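Side-chain contacts in hypothetical protein (Bacteroides fragilis, PDB 4I17), which is of unknown function but folds as an all-helical tetratricopeptide (TPR) repeat protein and, by analogy with such repeats, may bind a protein or peptide partner: residues 135-140 against 200-205; 194-199 against 221-226; 37-42 against 65-70. All coordinates share one frame; numbering follows the deposited sequence.

Contact 1. Residues 135-140 against 200-205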
loop_
_atom_site.group_PDB
_atom_site.type_symbol
_atom_site.label_atom_id
_atom_site.label_comp_id
_atom_site.label_asym_id
_atom_site.label_seq_id
_atom_site.Cartn_x
_atom_site.Cartn_y
_atom_site.Cartn_z
ATOM N N LYS A 135 -11.932 -4.923 10.336
ATOM C CA LYS A 135 -11.334 -4.744 9.026
ATOM C C LYS A 135 -10.346 -3.591 9.053
ATOM O O LYS A 135 -9.316 -3.686 8.374
ATOM C CB LYS A 135 -12.386 -4.573 7.924
ATOM C CG LYS A 135 -12.970 -5.916 7.483
ATOM C CD LYS A 135 -13.972 -5.788 6.359
ATOM C CE LYS A 135 -14.661 -7.099 6.046
ATOM N NZ LYS A 135 -15.620 -7.514 7.114
ATOM N N ALA A 136 -10.590 -2.549 9.884
ATOM C CA ALA A 136 -9.601 -1.468 10.008
ATOM C C ALA A 136 -8.307 -2.033 10.577
ATOM O O ALA A 136 -7.216 -1.737 10.073
ATOM C CB ALA A 136 -10.139 -0.352 10.897
ATOM N N GLU A 137 -8.429 -2.887 11.594
ATOM C CA GLU A 137 -7.277 -3.498 12.262
ATOM C C GLU A 137 -6.508 -4.389 11.302
ATOM O O GLU A 137 -5.278 -4.283 11.249
ATOM C CB GLU A 137 -7.720 -4.288 13.508
ATOM C CG GLU A 137 -6.513 -4.909 14.223
ATOM C CD GLU A 137 -6.823 -5.734 15.452
ATOM O OE1 GLU A 137 -7.945 -6.279 15.528
ATOM O OE2 GLU A 137 -5.962 -5.800 16.360
ATOM N N GLU A 138 -7.216 -5.233 10.521
ATOM C CA GLU A 138 -6.581 -6.109 9.526
ATOM C C GLU A 138 -5.728 -5.297 8.537
ATOM O O GLU A 138 -4.593 -5.673 8.242
ATOM C CB GLU A 138 -7.642 -6.912 8.759
ATOM C CG GLU A 138 -7.606 -8.406 9.039
ATOM C CD GLU A 138 -6.553 -9.207 8.297
ATOM O OE1 GLU A 138 -6.521 -9.144 7.047
ATOM O OE2 GLU A 138 -5.776 -9.925 8.970
ATOM N N ASN A 139 -6.274 -4.174 8.030
ATOM C CA ASN A 139 -5.577 -3.323 7.064
ATOM C C ASN A 139 -4.398 -2.592 7.708
ATOM O O ASN A 139 -3.296 -2.616 7.145
ATOM C CB ASN A 139 -6.568 -2.350 6.409
ATOM C CG ASN A 139 -7.376 -3.073 5.369
ATOM O OD1 ASN A 139 -6.911 -3.305 4.258
ATOM N ND2 ASN A 139 -8.540 -3.569 5.743
ATOM N N TYR A 140 -4.579 -1.974 8.883
ATOM C CA TYR A 140 -3.429 -1.319 9.508
ATOM C C TYR A 140 -2.336 -2.329 9.853
ATOM O O TYR A 140 -1.174 -1.993 9.719
ATOM C CB TYR A 140 -3.816 -0.552 10.765
ATOM C CG TYR A 140 -4.763 0.612 10.548
ATOM C CD1 TYR A 140 -4.516 1.561 9.558
ATOM C CD2 TYR A 140 -5.820 0.848 11.433
ATOM C CE1 TYR A 140 -5.304 2.702 9.435
ATOM C CE2 TYR A 140 -6.627 1.980 11.306
ATOM C CZ TYR A 140 -6.367 2.898 10.305
ATOM O OH TYR A 140 -7.126 4.036 10.189
ATOM N N VAL A 200 -2.740 0.551 24.419
ATOM C CA VAL A 200 -1.508 0.851 25.158
ATOM C C VAL A 200 -0.325 0.093 24.538
ATOM O O VAL A 200 0.787 0.644 24.416
ATOM C CB VAL A 200 -1.658 0.525 26.668
ATOM C CG1 VAL A 200 -0.326 0.651 27.416
ATOM C CG2 VAL A 200 -2.703 1.413 27.311
ATOM N N ASP A 201 -0.563 -1.161 24.164
ATOM C CA ASP A 201 0.490 -2.011 23.596
ATOM C C ASP A 201 0.889 -1.541 22.206
ATOM O O ASP A 201 2.086 -1.425 21.956
ATOM C CB ASP A 201 0.045 -3.481 23.573
ATOM C CG ASP A 201 0.030 -4.126 24.956
ATOM O OD1 ASP A 201 0.579 -3.510 25.920
ATOM O OD2 ASP A 201 -0.486 -5.255 25.073
ATOM N N TYR A 202 -0.079 -1.227 21.315
ATOM C CA TYR A 202 0.296 -0.731 19.970
ATOM C C TYR A 202 1.029 0.609 20.072
ATOM O O TYR A 202 1.987 0.864 19.362
ATOM C CB TYR A 202 -0.965 -0.525 19.131
ATOM C CG TYR A 202 -1.582 -1.796 18.601
ATOM C CD1 TYR A 202 -0.817 -2.725 17.897
ATOM C CD2 TYR A 202 -2.945 -2.026 18.719
ATOM C CE1 TYR A 202 -1.394 -3.870 17.343
ATOM C CE2 TYR A 202 -3.539 -3.163 18.168
ATOM C CZ TYR A 202 -2.756 -4.085 17.490
ATOM O OH TYR A 202 -3.343 -5.205 16.960
ATOM N N LEU A 203 0.552 1.477 20.947
ATOM C CA LEU A 203 1.179 2.797 21.095
ATOM C C LEU A 203 2.565 2.655 21.696
ATOM O O LEU A 203 3.497 3.318 21.255
ATOM C CB LEU A 203 0.294 3.727 21.931
ATOM C CG LEU A 203 -1.029 4.151 21.264
ATOM C CD1 LEU A 203 -1.947 4.809 22.277
ATOM C CD2 LEU A 203 -0.774 5.147 20.090
ATOM N N GLY A 204 2.720 1.747 22.644
ATOM C CA GLY A 204 4.025 1.460 23.241
ATOM C C GLY A 204 5.034 1.028 22.185
ATOM O O GLY A 204 6.180 1.484 22.203
ATOM N N GLU A 205 4.591 0.155 21.262
ATOM C CA GLU A 205 5.385 -0.346 20.140
ATOM C C GLU A 205 5.841 0.813 19.234
ATOM O O GLU A 205 6.991 0.838 18.803
ATOM C CB GLU A 205 4.550 -1.336 19.325
ATOM C CG GLU A 205 4.432 -2.736 19.893
ATOM C CD GLU A 205 3.879 -3.662 18.828
ATOM O OE1 GLU A 205 4.651 -4.044 17.918
ATOM O OE2 GLU A 205 2.649 -3.895 18.825
#
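The carboxylate oxygen Glu137 OE2 meets the hydroxyl of Tyr202, joining two helices of this TPR-type array that are not consecutive in the chain. Glu137 lies on helix 133-143 and Tyr202 on helix 182-209. Helix 149-174 packs against both of them, and its Leu159 touches both side chains. The contact is therefore a polar bridge past an intervening helix, at the protein surface.

Its close part is very small. Glu137 is stretched out, with CG anti to the backbone nitrogen (chi1 -179°), and this carries the carboxylate across to the ring. The two side chains meet at about a right angle, and the carboxylate plane stands nearly perpendicular to the ring. Glu137 OE2 sits at the ring edge, in its plane, 2.8 Å from Tyr202 OH. The tyrosine hydroxyl is the donor, but its exact place is doubtful because it sits too close to another atom of the model. Lys198 adds a salt bridge to the same OE2. Its positive charge would be expected to keep the carboxylate ionised.

Away from this point the two segments are loose. Glu137 CG comes no nearer than 4.2 Å to Tyr202 OH. The segments bury just 64 Å² between them, and both touching residues remain partly exposed. Hydrophobic cover comes instead from helix 149-174, where Phe163 also packs on Glu137.

Within 135-140, Asn139 ties its side chain back onto its own helix. Lys135 O accepts both Asn139 N at 3.1 Å and Asn139 ND2 at 2.7 Å, and the two donors reach it from opposite faces of its carbonyl plane.

Contact 2. Residues 194-199 against 221-226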
loop_
_atom_site.group_PDB
_atom_site.type_symbol
_atom_site.label_atom_id
_atom_site.label_comp_id
_atom_site.label_asym_id
_atom_site.label_seq_id
_atom_site.Cartn_x
_atom_site.Cartn_y
_atom_site.Cartn_z
ATOM N N ALA A 194 -10.259 -4.287 27.509
ATOM C CA ALA A 194 -9.521 -5.049 26.476
ATOM C C ALA A 194 -9.058 -4.120 25.336
ATOM O O ALA A 194 -7.902 -4.212 24.884
ATOM C CB ALA A 194 -10.409 -6.151 25.931
ATOM N N ALA A 195 -9.948 -3.221 24.869
ATOM C CA ALA A 195 -9.600 -2.250 23.804
ATOM C C ALA A 195 -8.475 -1.331 24.270
ATOM O O ALA A 195 -7.517 -1.124 23.531
ATOM C CB ALA A 195 -10.825 -1.428 23.441
ATOM N N PHE A 196 -8.579 -0.775 25.496
ATOM C CA PHE A 196 -7.542 0.125 26.024
ATOM C C PHE A 196 -6.222 -0.594 26.194
ATOM O O PHE A 196 -5.169 -0.015 25.922
ATOM C CB PHE A 196 -7.961 0.764 27.361
ATOM C CG PHE A 196 -9.114 1.755 27.299
ATOM C CD1 PHE A 196 -9.207 2.687 26.261
ATOM C CD2 PHE A 196 -10.121 1.737 28.264
ATOM C CE1 PHE A 196 -10.262 3.617 26.225
ATOM C CE2 PHE A 196 -11.169 2.660 28.223
ATOM C CZ PHE A 196 -11.230 3.596 27.213
ATOM N N LYS A 197 -6.256 -1.856 26.624
ATOM C CA LYS A 197 -5.006 -2.601 26.769
ATOM C C LYS A 197 -4.371 -2.858 25.394
ATOM O O LYS A 197 -3.149 -2.726 25.273
ATOM C CB LYS A 197 -5.248 -3.888 27.554
ATOM C CG LYS A 197 -5.355 -3.566 29.050
ATOM C CD LYS A 197 -5.690 -4.767 29.912
ATOM C CE LYS A 197 -5.768 -4.368 31.368
ATOM N NZ LYS A 197 -6.247 -5.495 32.215
ATOM N N LYS A 198 -5.174 -3.143 24.345
ATOM C CA LYS A 198 -4.584 -3.291 22.983
ATOM C C LYS A 198 -3.983 -1.993 22.540
ATOM O O LYS A 198 -2.875 -1.977 21.985
ATOM C CB LYS A 198 -5.662 -3.708 21.957
ATOM C CG LYS A 198 -5.975 -5.179 21.954
ATOM C CD LYS A 198 -7.096 -5.486 20.955
ATOM C CE LYS A 198 -6.562 -5.875 19.595
ATOM N NZ LYS A 198 -7.589 -6.568 18.770
ATOM N N ALA A 199 -4.698 -0.876 22.786
ATOM C CA ALA A 199 -4.224 0.473 22.431
ATOM C C ALA A 199 -2.876 0.812 23.101
ATOM O O ALA A 199 -1.963 1.292 22.417
ATOM C CB ALA A 199 -5.269 1.495 22.830
ATOM N N ASP A 221 -0.120 7.867 27.267
ATOM C CA ASP A 221 -0.401 8.293 28.646
ATOM C C ASP A 221 -1.894 8.474 28.860
ATOM O O ASP A 221 -2.406 8.092 29.913
ATOM C CB ASP A 221 0.323 9.614 28.968
ATOM C CG ASP A 221 1.840 9.552 29.010
ATOM O OD1 ASP A 221 2.388 8.442 29.181
ATOM O OD2 ASP A 221 2.479 10.622 28.913
ATOM N N GLN A 222 -2.615 9.036 27.852
ATOM C CA GLN A 222 -4.070 9.220 27.957
ATOM C C GLN A 222 -4.753 7.853 28.052
ATOM O O GLN A 222 -5.670 7.705 28.844
ATOM C CB GLN A 222 -4.649 10.013 26.760
ATOM C CG GLN A 222 -4.019 11.380 26.431
ATOM C CD GLN A 222 -3.534 12.182 27.612
ATOM O OE1 GLN A 222 -4.313 12.535 28.489
ATOM N NE2 GLN A 222 -2.228 12.507 27.640
ATOM N N VAL A 223 -4.309 6.869 27.251
ATOM C CA VAL A 223 -4.909 5.526 27.305
ATOM C C VAL A 223 -4.627 4.893 28.679
ATOM O O VAL A 223 -5.557 4.376 29.309
ATOM C CB VAL A 223 -4.513 4.578 26.149
ATOM C CG1 VAL A 223 -5.431 3.343 26.158
ATOM C CG2 VAL A 223 -4.615 5.275 24.799
ATOM N N LYS A 224 -3.383 4.976 29.171
ATOM C CA LYS A 224 -3.034 4.420 30.493
ATOM C C LYS A 224 -3.920 4.986 31.591
ATOM O O LYS A 224 -4.270 4.254 32.508
ATOM C CB LYS A 224 -1.565 4.644 30.856
ATOM C CG LYS A 224 -0.613 3.793 30.035
ATOM C CD LYS A 224 0.821 3.957 30.521
ATOM C CE LYS A 224 1.783 3.212 29.626
ATOM N NZ LYS A 224 3.198 3.459 30.009
ATOM N N ALA A 225 -4.333 6.263 31.480
ATOM C CA ALA A 225 -5.217 6.897 32.478
ATOM C C ALA A 225 -6.634 6.261 32.502
ATOM O O ALA A 225 -7.375 6.439 33.474
ATOM C CB ALA A 225 -5.341 8.381 32.193
HETATM N N MSE A 226 -7.002 5.534 31.440
HETATM C CA MSE A 226 -8.308 4.869 31.301
HETATM C C MSE A 226 -8.308 3.472 31.892
HETATM O O MSE A 226 -9.368 2.890 32.076
HETATM C CB MSE A 226 -8.684 4.790 29.812
HETATM C CG MSE A 226 -8.729 6.124 29.167
HETATM SE SE MSE A 226 -10.293 7.052 29.787
HETATM C CE MSE A 226 -11.096 7.149 28.000
#
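Phe196 and Val223 are brought together by their first torsions. In Phe196, CG is anti to the carbonyl carbon (chi1 -68°), which turns the ring toward Val223 and Met226. In Val223 the CG1 branch is anti to the backbone nitrogen (chi1 -168°) and points at helix 182-209. The Met226 chain bends at both chi2 and chi3, so that its end curls back along the ring.

Val223 CG1 is the central apolar tip. Val223 CG1 lies 3.8 Å from both Phe196 CB and Ala199 CB. Phe196 O is 3.4 Å from Val223 CG1, so this methyl rests against backbone as well as side chain. Its approach to the ring itself is oblique.

Met226 covers one face of the phenyl ring. Met226 CB stands 3.6 Å from the centroid of the Phe196 ring and 12° off the normal, a CH-pi contact over the centre. The residue is selenomethionine. Met226 SE is farther out, 5.1 Å from the centroid of the Phe196 ring, in an oblique Met-aromatic contact. Beyond it, Met226 CE returns to 3.6 Å from Phe196 CZ. The ring is thus touched by both ends of the same bent side chain.

Ile227, the last modelled residue, touches Phe196. Tyr164 of helix 149-174 packs on Val223.

Phe196, Ala199 and Val223 are buried, while Met226 is partly exposed. Helices 182-209 and 214-224 run antiparallel here and follow each other in the chain. The arrangement is that of an antiparallel helical hairpin, consistent with the helix-turn-helix packing of TPR proteins, here at the C-terminal end of the fold.

Contact 3. Residues 37-42 against 65-70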
loop_
_atom_site.group_PDB
_atom_site.type_symbol
_atom_site.label_atom_id
_atom_site.label_comp_id
_atom_site.label_asym_id
_atom_site.label_seq_id
_atom_site.Cartn_x
_atom_site.Cartn_y
_atom_site.Cartn_z
ATOM N N THR A 37 11.502 -10.110 -32.022
ATOM C CA THR A 37 12.774 -10.499 -31.386
ATOM C C THR A 37 12.558 -11.334 -30.117
ATOM O O THR A 37 13.394 -11.319 -29.205
ATOM C CB THR A 37 13.587 -9.254 -31.066
ATOM O OG1 THR A 37 12.795 -8.442 -30.197
ATOM C CG2 THR A 37 13.992 -8.478 -32.322
ATOM N N ASN A 38 11.425 -12.035 -30.051
ATOM C CA ASN A 38 11.052 -12.948 -28.963
ATOM C C ASN A 38 11.047 -12.281 -27.573
ATOM O O ASN A 38 11.287 -12.959 -26.577
ATOM C CB ASN A 38 11.964 -14.208 -28.978
ATOM C CG ASN A 38 11.643 -15.197 -30.087
ATOM O OD1 ASN A 38 10.479 -15.394 -30.473
ATOM N ND2 ASN A 38 12.668 -15.864 -30.617
ATOM N N ASN A 39 10.727 -10.963 -27.499
ATOM C CA ASN A 39 10.594 -10.236 -26.221
ATOM C C ASN A 39 11.824 -10.372 -25.338
ATOM O O ASN A 39 11.694 -10.641 -24.148
ATOM C CB ASN A 39 9.367 -10.763 -25.454
ATOM C CG ASN A 39 8.082 -10.555 -26.188
ATOM O OD1 ASN A 39 7.827 -9.482 -26.736
ATOM N ND2 ASN A 39 7.237 -11.564 -26.183
ATOM N N GLN A 40 13.003 -10.193 -25.903
ATOM C CA GLN A 40 14.246 -10.405 -25.156
ATOM C C GLN A 40 14.853 -9.116 -24.581
ATOM O O GLN A 40 15.583 -9.174 -23.593
ATOM C CB GLN A 40 15.275 -11.101 -26.060
ATOM C CG GLN A 40 14.898 -12.541 -26.421
ATOM C CD GLN A 40 14.904 -13.465 -25.216
ATOM O OE1 GLN A 40 13.850 -13.860 -24.697
ATOM N NE2 GLN A 40 16.095 -13.809 -24.737
ATOM N N ASP A 41 14.565 -7.971 -25.192
ATOM C CA ASP A 41 15.142 -6.693 -24.771
ATOM C C ASP A 41 14.307 -6.089 -23.644
ATOM O O ASP A 41 13.345 -5.366 -23.897
ATOM C CB ASP A 41 15.207 -5.764 -25.984
ATOM C CG ASP A 41 15.853 -4.409 -25.773
ATOM O OD1 ASP A 41 16.135 -4.054 -24.605
ATOM O OD2 ASP A 41 16.025 -3.681 -26.766
ATOM N N SER A 42 14.707 -6.346 -22.393
ATOM C CA SER A 42 13.979 -5.840 -21.225
ATOM C C SER A 42 14.006 -4.309 -21.082
ATOM O O SER A 42 13.057 -3.737 -20.525
ATOM C CB SER A 42 14.518 -6.482 -19.957
ATOM O OG SER A 42 15.930 -6.401 -19.959
ATOM N N PHE A 65 5.552 -4.588 -18.714
ATOM C CA PHE A 65 6.297 -4.554 -17.435
ATOM C C PHE A 65 6.589 -5.993 -16.949
ATOM O O PHE A 65 7.636 -6.227 -16.360
ATOM C CB PHE A 65 5.527 -3.764 -16.387
ATOM C CG PHE A 65 5.452 -2.282 -16.686
ATOM C CD1 PHE A 65 6.615 -1.519 -16.821
ATOM C CD2 PHE A 65 4.217 -1.635 -16.788
ATOM C CE1 PHE A 65 6.545 -0.143 -17.025
ATOM C CE2 PHE A 65 4.150 -0.256 -16.990
ATOM C CZ PHE A 65 5.317 0.485 -17.086
ATOM N N ASP A 66 5.699 -6.956 -17.253
ATOM C CA ASP A 66 5.902 -8.361 -16.871
ATOM C C ASP A 66 7.160 -8.946 -17.546
ATOM O O ASP A 66 7.842 -9.772 -16.945
ATOM C CB ASP A 66 4.675 -9.200 -17.270
ATOM C CG ASP A 66 3.713 -9.556 -16.151
ATOM O OD1 ASP A 66 4.182 -9.784 -15.007
ATOM O OD2 ASP A 66 2.502 -9.719 -16.440
ATOM N N ILE A 67 7.451 -8.528 -18.788
ATOM C CA ILE A 67 8.635 -8.968 -19.551
ATOM C C ILE A 67 9.853 -8.497 -18.793
ATOM O O ILE A 67 10.757 -9.288 -18.529
ATOM C CB ILE A 67 8.638 -8.492 -21.033
ATOM C CG1 ILE A 67 7.454 -9.119 -21.827
ATOM C CG2 ILE A 67 9.989 -8.820 -21.721
ATOM C CD1 ILE A 67 7.246 -8.526 -23.258
ATOM N N ALA A 68 9.875 -7.219 -18.401
ATOM C CA ALA A 68 10.990 -6.675 -17.620
ATOM C C ALA A 68 11.131 -7.429 -16.303
ATOM O O ALA A 68 12.249 -7.786 -15.919
ATOM C CB ALA A 68 10.781 -5.181 -17.364
ATOM N N ILE A 69 9.991 -7.735 -15.619
ATOM C CA ILE A 69 10.033 -8.456 -14.350
ATOM C C ILE A 69 10.638 -9.841 -14.550
ATOM O O ILE A 69 11.504 -10.229 -13.774
ATOM C CB ILE A 69 8.640 -8.526 -13.689
ATOM C CG1 ILE A 69 8.170 -7.109 -13.311
ATOM C CG2 ILE A 69 8.652 -9.468 -12.438
ATOM C CD1 ILE A 69 6.663 -7.009 -12.858
ATOM N N LYS A 70 10.194 -10.568 -15.588
ATOM C CA LYS A 70 10.685 -11.926 -15.813
ATOM C C LYS A 70 12.174 -11.927 -16.206
ATOM O O LYS A 70 12.859 -12.912 -15.929
ATOM C CB LYS A 70 9.825 -12.647 -16.849
ATOM C CG LYS A 70 8.511 -13.138 -16.270
ATOM C CD LYS A 70 7.620 -13.730 -17.346
ATOM C CE LYS A 70 6.252 -14.087 -16.824
ATOM N NZ LYS A 70 5.342 -14.502 -17.922
#
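Asn39 has a left-handed helical backbone (phi 54°, psi 47°) that turns the chain so that its carbonyl faces Ile67, while farther on the CA atoms of Ser42 and Ala68 come within 4.8 Å.

Ile67, near the end of helix 58-70, is the main apolar group of the contact. Its two branches do different work. Ile67 CG2 lies 3.5 Å from Asn39 O, against the backbone of the turn. Ile67 CD1 reaches the side chain, 3.8 Å from Asn39 CB and 3.7 Å from Asn39 CG. With CG1 anti to the carbonyl carbon (chi1 -64°) and CG2 anti to the backbone nitrogen, the CG1-CD1 arm is directed at the Asn39 side chain and CG2 at the Asn39 carbonyl oxygen. The two side chains cross at about a right angle.

Ala68 makes the second, lighter touch. Ala68 CB is 4.2 Å from Ser42 O, at the start of helix 42-54. The small side chain suits the close approach of the two backbones. Ala68 also packs on Ala78 of helix 75-88.

The turn has polar support of its own. Asp41 is the N-cap of helix 42-54, and its OD2 also bonds to Thr44 OG1 and Tyr33 OH.

Between the two segments themselves the contact is van der Waals packing alone. Methyl groups of helix 58-70 rest on carbonyls and a short polar side chain of the interhelical turn. This implies that apolar packing does the joining between the segments, and Lys71 NZ just past the helix adds a hydrogen bond to Asn39 O.

In the fold
Contact 3 comes first along the chain and closes before contact 1 opens. It joins the turn between helices 23-36 and 42-54 to helix 58-70, in the N-terminal part. Contacts 1 and 2 lie on the other side of the chain's centre, and contact 3 is about 41 Å and about 53 Å from them, centre to centre. Contacts 1 and 2 are about 12 Å apart, centre to centre, and interlock, since their segments alternate in sequence. Both use helix 182-209. They touch through the Glu137-Lys198 salt bridge and through Val200 and Leu203 packing on Val223. The C-terminal helices form one connected packing unit, while contact 3 is separate, as expected for an elongated repeat array of local contacts.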